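Local coordinates for phage terminase large subunit (Thermus phage G20c, PDB 5M1Q), which packages viral DNA into empty capsids as part of an ATP-driven motor and cuts the genome with its RNase H-like nuclease domain at the start and end of packaging, at residues D8-L13 and L130-G135; L146-N151 and D173-L178. All blocks are in the same frame, centred on the assembly; numbering follows the deposited sequence.

Overall arrangement
The two contacts show how chemistry follows depth in an RNase H-like fold. Contact 1 is partly buried, its centre about 16 Å from that of the chain, and joins the lead-in to strand 11-18 to the end of helix 118-133 by carbon packing against backbone oxygens. Contact 2, its centre about 9 Å from that of the chain, is wholly buried and sets helix 143-150 against helix 173-182, with a carboxylate accepting one backbone N-H at the start of the second helix beside two zinc ions. The contacts occupy different elements but touch: Leu10 packs on Leu146 and Leu149, and Met132 reaches Leu149, so that the two contacts share an apolar seam.

Contact 1: residues D8-L13 and L130-G135; sequences DMLILL and LLMEKG. With ZN (zinc ion), chain E.
With chi1 at -63°, Met9 holds CG anti to its own carbonyl carbon, and CB and CG are laid against the last turn of helix 118-133; further turns at chi2 and chi3 bend the thioether chain. CB comes within 3.3 Å of Met132 O, and CG lies 3.8 Å from Glu133 O, making this a meeting of methylene groups with the carbonyl oxygens of a helix end. Met132 answers with a different shape. Its CG stands anti to the backbone N (chi1 -168°) and chi2 is also extended, which carries the chain inward alongside Leu10. There Leu10 CB and Met132 CG meet at 4.2 Å in the apolar side-chain contact of the pair.

The helix closes in a Schellman motif. Gly135 takes a positive phi of 75°, and its N returns to Met132 O at 3.0 Å, so the oxygen touched by Met9 CB is already engaged in the capping turn. Where the chain leaves the helix, Gly135 CA lies 3.8 Å from Met9 O, while Ile11 CG1 approaches Gly135 O at 4.3 Å. On the same 3-10 turn as Met9, Asp8 OD1 binds a zinc ion at 2.0 Å, with a water as a further ligand; this metal lies apart from the nuclease site.

After Gly135 the chain runs into strand 138-140, which pairs in parallel with strand 11-18 through backbone bonds from Ile11 to Val137 and Val139. Leu10 continues inward onto Leu146 and Leu149 of helix 143-150, and Met132 also touches Phe4. The contact thus brings the end of helix 118-133 beside the residues that lead into strand 11-18, at one margin of the mixed sheet.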
ATOM      1  N   ASP A   8      15.525  -3.748 -10.907  1.00 19.39           N
ATOM      2  CA  ASP A   8      16.130  -2.736 -11.789  1.00 19.02           C
ATOM      3  C   ASP A   8      15.137  -2.041 -12.692  1.00 17.91           C
ATOM      4  O   ASP A   8      15.437  -0.985 -13.266  1.00 18.04           O
ATOM      5  CB  ASP A   8      17.219  -3.369 -12.667  1.00 21.71           C
ATOM      6  CG  ASP A   8      18.421  -3.790 -11.888  1.00 24.38           C
ATOM      7  OD1 ASP A   8      18.642  -3.269 -10.782  1.00 24.85           O
ATOM      8  OD2 ASP A   8      19.168  -4.652 -12.395  1.00 26.29           O
ATOM      9  N   MET A   9      13.964  -2.634 -12.856  1.00 16.29           N
ATOM     10  CA  MET A   9      12.925  -2.083 -13.694  1.00 15.64           C
ATOM     11  C   MET A   9      11.913  -1.228 -12.912  1.00 14.66           C
ATOM     12  O   MET A   9      11.037  -0.635 -13.526  1.00 14.43           O
ATOM     13  CB  MET A   9      12.198  -3.203 -14.448  1.00 17.68           C
ATOM     14  CG  MET A   9      13.053  -4.014 -15.428  1.00 19.10           C
ATOM     15  SD  MET A   9      13.837  -3.009 -16.730  1.00 23.56           S
ATOM     16  CE  MET A   9      12.459  -2.644 -17.790  1.00 25.28           C
ATOM     17  N   LEU A  10      12.043  -1.183 -11.592  1.00 14.61           N
ATOM     18  CA  LEU A  10      11.205  -0.325 -10.758  1.00 15.45           C
ATOM     19  C   LEU A  10      11.435   1.127 -11.129  1.00 15.34           C
ATOM     20  O   LEU A  10      12.577   1.592 -11.154  1.00 15.69           O
ATOM     21  CB  LEU A  10      11.546  -0.548  -9.278  1.00 16.50           C
ATOM     22  CG  LEU A  10      10.765   0.210  -8.223  1.00 17.22           C
ATOM     23  CD1 LEU A  10       9.312  -0.244  -8.274  1.00 16.94           C
ATOM     24  CD2 LEU A  10      11.362  -0.042  -6.851  1.00 18.15           C
ATOM     25  N   ILE A  11      10.359   1.839 -11.429  0.50 14.83           N
ATOM     26  CA  ILE A  11      10.449   3.252 -11.756  0.50 15.18           C
ATOM     27  C   ILE A  11      10.488   4.051 -10.451  0.50 15.72           C
ATOM     28  O   ILE A  11       9.726   3.779  -9.505  0.50 14.66           O
ATOM     29  CB  ILE A  11       9.286   3.682 -12.649  0.50 15.40           C
ATOM     30  CG1 ILE A  11       9.372   2.986 -14.008  0.50 15.76           C
ATOM     31  CG2 ILE A  11       9.251   5.193 -12.801  0.50 15.15           C
ATOM     32  CD1 ILE A  11      10.716   3.138 -14.696  0.50 16.14           C
ATOM     33  N   LEU A  12      11.390   5.028 -10.404  1.00 15.07           N
ATOM     34  CA  LEU A  12      11.698   5.781  -9.202  1.00 16.51           C
ATOM     35  C   LEU A  12      11.167   7.207  -9.316  1.00 17.60           C
ATOM     36  O   LEU A  12      11.766   8.058  -9.986  1.00 19.81           O
ATOM     37  CB  LEU A  12      13.211   5.797  -9.035  1.00 18.48           C
ATOM     38  CG  LEU A  12      13.826   4.415  -8.926  1.00 19.84           C
ATOM     39  CD1 LEU A  12      15.330   4.566  -8.708  1.00 21.70           C
ATOM     40  CD2 LEU A  12      13.194   3.608  -7.810  1.00 20.63           C
ATOM     41  N   LEU A  13      10.044   7.474  -8.659  1.00 15.22           N
ATOM     42  CA  LEU A  13       9.328   8.721  -8.861  1.00 15.55           C
ATOM     43  C   LEU A  13       9.806   9.830  -7.917  1.00 15.46           C
ATOM     44  O   LEU A  13      10.026   9.583  -6.736  1.00 15.53           O
ATOM     45  CB  LEU A  13       7.833   8.518  -8.596  1.00 15.67           C
ATOM     46  CG  LEU A  13       7.140   7.494  -9.498  1.00 15.89           C
ATOM     47  CD1 LEU A  13       5.763   7.129  -8.955  1.00 16.45           C
ATOM     48  CD2 LEU A  13       7.062   8.002 -10.912  1.00 16.98           C
ATOM     49  N   LEU A 130       5.955  -9.684 -10.733  1.00 13.89           N
ATOM     50  CA  LEU A 130       5.787  -9.851 -12.167  1.00 15.30           C
ATOM     51  C   LEU A 130       5.533  -8.500 -12.829  1.00 15.84           C
ATOM     52  O   LEU A 130       6.132  -8.174 -13.877  1.00 16.42           O
ATOM     53  CB  LEU A 130       4.661 -10.840 -12.479  1.00 17.71           C
ATOM     54  CG  LEU A 130       4.422 -11.109 -13.975  1.00 20.91           C
ATOM     55  CD1 LEU A 130       5.731 -11.510 -14.662  1.00 22.19           C
ATOM     56  CD2 LEU A 130       3.368 -12.181 -14.149  1.00 23.43           C
ATOM     57  N   LEU A 131       4.676  -7.680 -12.232  1.00 13.90           N
ATOM     58  CA  LEU A 131       4.487  -6.336 -12.752  1.00 14.07           C
ATOM     59  C   LEU A 131       5.787  -5.545 -12.728  1.00 14.19           C
ATOM     60  O   LEU A 131       6.034  -4.753 -13.643  1.00 14.71           O
ATOM     61  CB  LEU A 131       3.416  -5.573 -11.960  1.00 14.26           C
ATOM     62  CG  LEU A 131       2.000  -6.110 -12.156  1.00 14.83           C
ATOM     63  CD1 LEU A 131       1.073  -5.497 -11.108  1.00 15.21           C
ATOM     64  CD2 LEU A 131       1.464  -5.813 -13.549  1.00 15.97           C
ATOM     65  N   MET A 132       6.586  -5.716 -11.675  1.00 13.92           N
ATOM     66  CA  MET A 132       7.827  -4.989 -11.557  1.00 14.92           C
ATOM     67  C   MET A 132       8.806  -5.379 -12.662  1.00 15.80           C
ATOM     68  O   MET A 132       9.421  -4.497 -13.287  1.00 15.28           O
ATOM     69  CB  MET A 132       8.434  -5.191 -10.196  1.00 15.48           C
ATOM     70  CG  MET A 132       9.573  -4.246  -9.887  1.00 16.90           C
ATOM     71  SD  MET A 132      10.381  -4.702  -8.364  1.00 19.09           S
ATOM     72  CE  MET A 132       9.031  -4.570  -7.174  1.00 18.49           C
ATOM     73  N   GLU A 133       8.933  -6.685 -12.902  1.00 17.52           N
ATOM     74  CA  GLU A 133       9.697  -7.238 -14.045  1.00 19.88           C
ATOM     75  C   GLU A 133       9.345  -6.594 -15.377  1.00 19.49           C
ATOM     76  O   GLU A 133      10.229  -6.383 -16.219  1.00 20.85           O
ATOM     77  CB  GLU A 133       9.403  -8.737 -14.191  1.00 21.83           C
ATOM     78  CG  GLU A 133      10.134  -9.612 -13.213  1.00 24.81           C
ATOM     79  CD  GLU A 133      11.484  -9.988 -13.759  1.00 26.82           C
ATOM     80  OE1 GLU A 133      11.715 -11.181 -14.037  1.00 31.74           O
ATOM     81  OE2 GLU A 133      12.278  -9.057 -13.974  1.00 26.71           O
ATOM     82  N   LYS A 134       8.064  -6.292 -15.569  1.00 18.95           N
ATOM     83  CA  LYS A 134       7.551  -5.698 -16.807  1.00 19.36           C
ATOM     84  C   LYS A 134       7.714  -4.185 -16.888  1.00 18.73           C
ATOM     85  O   LYS A 134       7.287  -3.578 -17.879  1.00 20.26           O
ATOM     86  CB  LYS A 134       6.084  -6.049 -17.005  1.00 21.12           C
ATOM     87  CG  LYS A 134       5.880  -7.509 -17.315  1.00 22.39           C
ATOM     88  CD  LYS A 134       4.429  -7.921 -17.200  1.00 25.22           C
ATOM     89  CE  LYS A 134       4.330  -9.400 -17.500  1.00 27.82           C
ATOM     90  NZ  LYS A 134       2.922  -9.855 -17.487  1.00 30.06           N
ATOM     91  N   GLY A 135       8.294  -3.573 -15.860  1.00 17.47           N
ATOM     92  CA  GLY A 135       8.466  -2.124 -15.824  1.00 17.92           C
ATOM     93  C   GLY A 135       7.189  -1.367 -15.528  1.00 18.01           C
ATOM     94  O   GLY A 135       7.069  -0.178 -15.867  1.00 18.63           O
TER
HETATM   95 ZN    ZN E 504      20.376  -3.687  -9.942  0.60 27.33          ZN
HETATM   96  O   HOH W   1      19.703  -5.605  -8.693  1.00 44.89           O

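Contact 2: residues L146-N151 and D173-L178. With ZN (zinc ion), chain D; ZN (zinc ion), chain B.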
ATOM      1  N   LEU A 146      12.722   1.589  -0.941  0.50 19.83           N
ATOM      2  CA  LEU A 146      13.627   0.783  -1.750  0.50 20.75           C
ATOM      3  C   LEU A 146      14.359  -0.295  -0.938  0.50 21.62           C
ATOM      4  O   LEU A 146      14.556  -1.396  -1.437  0.50 22.43           O
ATOM      5  CB  LEU A 146      14.610   1.688  -2.490  0.50 19.96           C
ATOM      6  CG  LEU A 146      13.909   2.722  -3.378  0.50 19.50           C
ATOM      7  CD1 LEU A 146      14.885   3.750  -3.935  0.50 19.99           C
ATOM      8  CD2 LEU A 146      13.158   2.026  -4.502  0.50 19.16           C
ATOM      9  N   ASP A 147      14.736   0.023   0.301  1.00 23.53           N
ATOM     10  CA  ASP A 147      15.380  -0.951   1.211  1.00 24.82           C
ATOM     11  C   ASP A 147      14.473  -2.136   1.558  1.00 23.52           C
ATOM     12  O   ASP A 147      14.928  -3.287   1.535  1.00 22.86           O
ATOM     13  CB  ASP A 147      15.831  -0.268   2.515  1.00 27.58           C
ATOM     14  CG  ASP A 147      17.066   0.636   2.341  1.00 31.45           C
ATOM     15  OD1 ASP A 147      17.807   0.532   1.338  1.00 36.37           O
ATOM     16  OD2 ASP A 147      17.305   1.469   3.241  1.00 35.92           O
ATOM     17  N   GLU A 148      13.190  -1.865   1.851  1.00 22.90           N
ATOM     18  CA  GLU A 148      12.225  -2.939   2.110  1.00 22.41           C
ATOM     19  C   GLU A 148      12.081  -3.847   0.912  1.00 21.06           C
ATOM     20  O   GLU A 148      11.991  -5.053   1.073  1.00 21.37           O
ATOM     21  CB  GLU A 148      10.830  -2.410   2.502  1.00 24.28           C
ATOM     22  CG  GLU A 148      10.773  -1.798   3.892  1.00 25.15           C
ATOM     23  CD  GLU A 148       9.437  -1.929   4.623  1.00 25.07           C
ATOM     24  OE1 GLU A 148       8.482  -2.597   4.157  1.00 25.60           O
ATOM     25  OE2 GLU A 148       9.355  -1.332   5.704  1.00 26.47           O
ATOM     26  N   LEU A 149      12.036  -3.278  -0.293  1.00 20.59           N
ATOM     27  CA  LEU A 149      11.919  -4.096  -1.503  1.00 21.55           C
ATOM     28  C   LEU A 149      13.202  -4.890  -1.750  1.00 22.95           C
ATOM     29  O   LEU A 149      13.141  -6.083  -2.008  1.00 23.18           O
ATOM     30  CB  LEU A 149      11.563  -3.241  -2.719  1.00 20.83           C
ATOM     31  CG  LEU A 149      10.123  -2.707  -2.731  1.00 20.68           C
ATOM     32  CD1 LEU A 149       9.959  -1.632  -3.800  1.00 20.87           C
ATOM     33  CD2 LEU A 149       9.118  -3.827  -2.973  1.00 20.84           C
ATOM     34  N   ARG A 150      14.353  -4.214  -1.643  1.00 24.73           N
ATOM     35  CA  ARG A 150      15.652  -4.845  -1.875  1.00 28.04           C
ATOM     36  C   ARG A 150      15.946  -5.967  -0.877  1.00 26.87           C
ATOM     37  O   ARG A 150      16.524  -6.987  -1.251  1.00 27.85           O
ATOM     38  CB  ARG A 150      16.766  -3.791  -1.832  1.00 31.00           C
ATOM     39  CG  ARG A 150      18.136  -4.312  -2.228  1.00 34.58           C
ATOM     40  CD  ARG A 150      19.211  -3.241  -2.104  1.00 38.12           C
ATOM     41  NE  ARG A 150      18.834  -1.988  -2.774  1.00 41.27           N
ATOM     42  CZ  ARG A 150      18.394  -0.874  -2.180  1.00 43.89           C
ATOM     43  NH1 ARG A 150      18.263  -0.791  -0.855  1.00 43.78           N
ATOM     44  NH2 ARG A 150      18.096   0.189  -2.931  1.00 45.60           N
ATOM     45  N   ASN A 151      15.537  -5.773   0.370  1.00 25.98           N
ATOM     46  CA  ASN A 151      15.813  -6.740   1.445  1.00 27.46           C
ATOM     47  C   ASN A 151      14.669  -7.698   1.721  1.00 26.69           C
ATOM     48  O   ASN A 151      14.765  -8.502   2.656  1.00 27.38           O
ATOM     49  CB  ASN A 151      16.189  -6.007   2.736  1.00 29.11           C
ATOM     50  CG  ASN A 151      17.403  -5.093   2.571  1.00 30.92           C
ATOM     51  OD1 ASN A 151      17.420  -3.982   3.082  1.00 35.76           O
ATOM     52  ND2 ASN A 151      18.410  -5.559   1.852  1.00 33.52           N
ATOM     53  N   ASP A 173       6.049  -4.070   5.716  1.00 17.22           N
ATOM     54  CA  ASP A 173       4.751  -3.401   5.638  1.00 16.28           C
ATOM     55  C   ASP A 173       4.555  -2.571   4.354  1.00 15.76           C
ATOM     56  O   ASP A 173       3.441  -2.501   3.820  1.00 15.08           O
ATOM     57  CB  ASP A 173       4.534  -2.479   6.833  1.00 16.89           C
ATOM     58  CG  ASP A 173       4.992  -3.101   8.110  1.00 17.91           C
ATOM     59  OD1 ASP A 173       4.264  -3.975   8.628  1.00 19.78           O
ATOM     60  OD2 ASP A 173       6.115  -2.752   8.532  1.00 19.16           O
ATOM     61  N   ILE A 174       5.634  -1.949   3.872  1.00 14.79           N
ATOM     62  CA  ILE A 174       5.574  -1.203   2.602  1.00 14.41           C
ATOM     63  C   ILE A 174       5.341  -2.164   1.450  1.00 14.11           C
ATOM     64  O   ILE A 174       4.485  -1.893   0.600  1.00 13.17           O
ATOM     65  CB  ILE A 174       6.845  -0.364   2.344  1.00 15.13           C
ATOM     66  CG1 ILE A 174       6.988   0.694   3.445  1.00 15.75           C
ATOM     67  CG2 ILE A 174       6.816   0.291   0.976  1.00 15.27           C
ATOM     68  CD1 ILE A 174       8.370   1.299   3.513  1.00 16.56           C
ATOM     69  N   VAL A 175       6.078  -3.279   1.445  1.00 13.99           N
ATOM     70  CA  VAL A 175       5.923  -4.275   0.396  1.00 14.16           C
ATOM     71  C   VAL A 175       4.488  -4.779   0.330  1.00 13.51           C
ATOM     72  O   VAL A 175       3.897  -4.838  -0.757  1.00 12.53           O
ATOM     73  CB  VAL A 175       6.875  -5.468   0.566  1.00 15.73           C
ATOM     74  CG1 VAL A 175       6.732  -6.418  -0.597  1.00 16.75           C
ATOM     75  CG2 VAL A 175       8.326  -4.988   0.652  1.00 16.77           C
ATOM     76  N   MET A 176       3.926  -5.111   1.485  1.00 13.64           N
ATOM     77  CA  MET A 176       2.574  -5.623   1.509  1.00 14.38           C
ATOM     78  C   MET A 176       1.538  -4.603   1.071  1.00 12.98           C
ATOM     79  O   MET A 176       0.605  -4.924   0.343  1.00 12.73           O
ATOM     80  CB  MET A 176       2.251  -6.208   2.879  1.00 16.80           C
ATOM     81  CG  MET A 176       3.078  -7.438   3.208  1.00 18.78           C
ATOM     82  SD  MET A 176       3.000  -8.738   1.949  1.00 23.37           S
ATOM     83  CE  MET A 176       1.244  -8.993   1.785  1.00 23.27           C
ATOM     84  N   SER A 177       1.706  -3.356   1.504  1.00 12.70           N
ATOM     85  CA  SER A 177       0.799  -2.313   1.072  1.00 11.89           C
ATOM     86  C   SER A 177       0.839  -2.098  -0.461  1.00 11.71           C
ATOM     87  O   SER A 177      -0.186  -1.988  -1.123  1.00 11.38           O
ATOM     88  CB  SER A 177       1.165  -1.023   1.791  1.00 12.33           C
ATOM     89  OG  SER A 177       0.416   0.055   1.305  1.00 12.26           O
ATOM     90  N   LEU A 178       2.049  -2.040  -1.001  1.00 11.28           N
ATOM     91  CA  LEU A 178       2.185  -1.937  -2.449  1.00 11.00           C
ATOM     92  C   LEU A 178       1.548  -3.137  -3.163  1.00 10.65           C
ATOM     93  O   LEU A 178       0.918  -2.974  -4.217  1.00 10.72           O
ATOM     94  CB  LEU A 178       3.650  -1.842  -2.850  1.00 11.06           C
ATOM     95  CG  LEU A 178       4.355  -0.530  -2.501  1.00 11.61           C
ATOM     96  CD1 LEU A 178       5.856  -0.714  -2.734  1.00 11.97           C
ATOM     97  CD2 LEU A 178       3.811   0.651  -3.270  1.00 12.24           C
TER
HETATM   98 ZN    ZN D 503       2.620  -5.108   8.410  0.60 25.07          ZN
HETATM   99 ZN    ZN B 501       6.721  -3.968  10.135  1.00 22.36          ZN
HETATM  100  O   HOH W   2       7.505  -0.487   7.179  1.00 22.35           O
HETATM  101  O   HOH W   3       6.860  -6.067   9.463  1.00 16.47           O
HETATM  102  O   HOH W   4       3.352  -6.417   6.992  1.00 28.82           O
HETATM  103  O   HOH W   5       3.696  -6.311  10.006  1.00 26.54           O
HETATM  104  O   HOH W   6       1.750  -3.631   9.388  1.00 39.34           O
HETATM  105  O   HOH W   7       0.957  -6.094   8.745  1.00 34.80           O
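Helices 146-150 and 173-178 run nearly perpendicular, with a signed crossing angle of -87° and short axes 8.9 Å apart at closest approach; Leu149 and Val175 have the nearest CA atoms. Glu148 extends from the first helix to the opening turn of the second. A bend at chi2 turns its carboxylate toward the backbone, where OE1 accepts a hydrogen bond from Ile174 N at 2.9 Å. The N-H comes in on the syn side, 34° out of the carboxylate plane, and the bond is bent, with an angle of 141° at the hydrogen. Ile174 crosses the glutamate at about a right angle, its CD1 packed 3.6 Å from Glu148 CD. Alongside this polar link, Leu149 sends CD2 to Val175 CG2 at 3.9 Å and CD1 to Leu178 CD1 at 4.3 Å. Ile174 and Leu178 also pack on strands 46-52 and 57-64.

Asp173 divides its carboxylate between two zinc ions: OD1 binds one at 2.0 Å, OD2 the other at 2.1 Å. Asp38 completes the protein ligands of the first, Asp44 and His171 those of the second. One water donates to both Glu148 OE2 and Asp173 OD2, placing Glu148 in the second shell of the metal site. The Asp38-Asp173 zinc probably marks the first of two catalytic magnesium sites; the other zinc lacks the likely ligands of the second, Asp38 and Asp91. Through the Ile174 backbone and the shared water, Glu148 probably helps to position the helix start that carries Asp173.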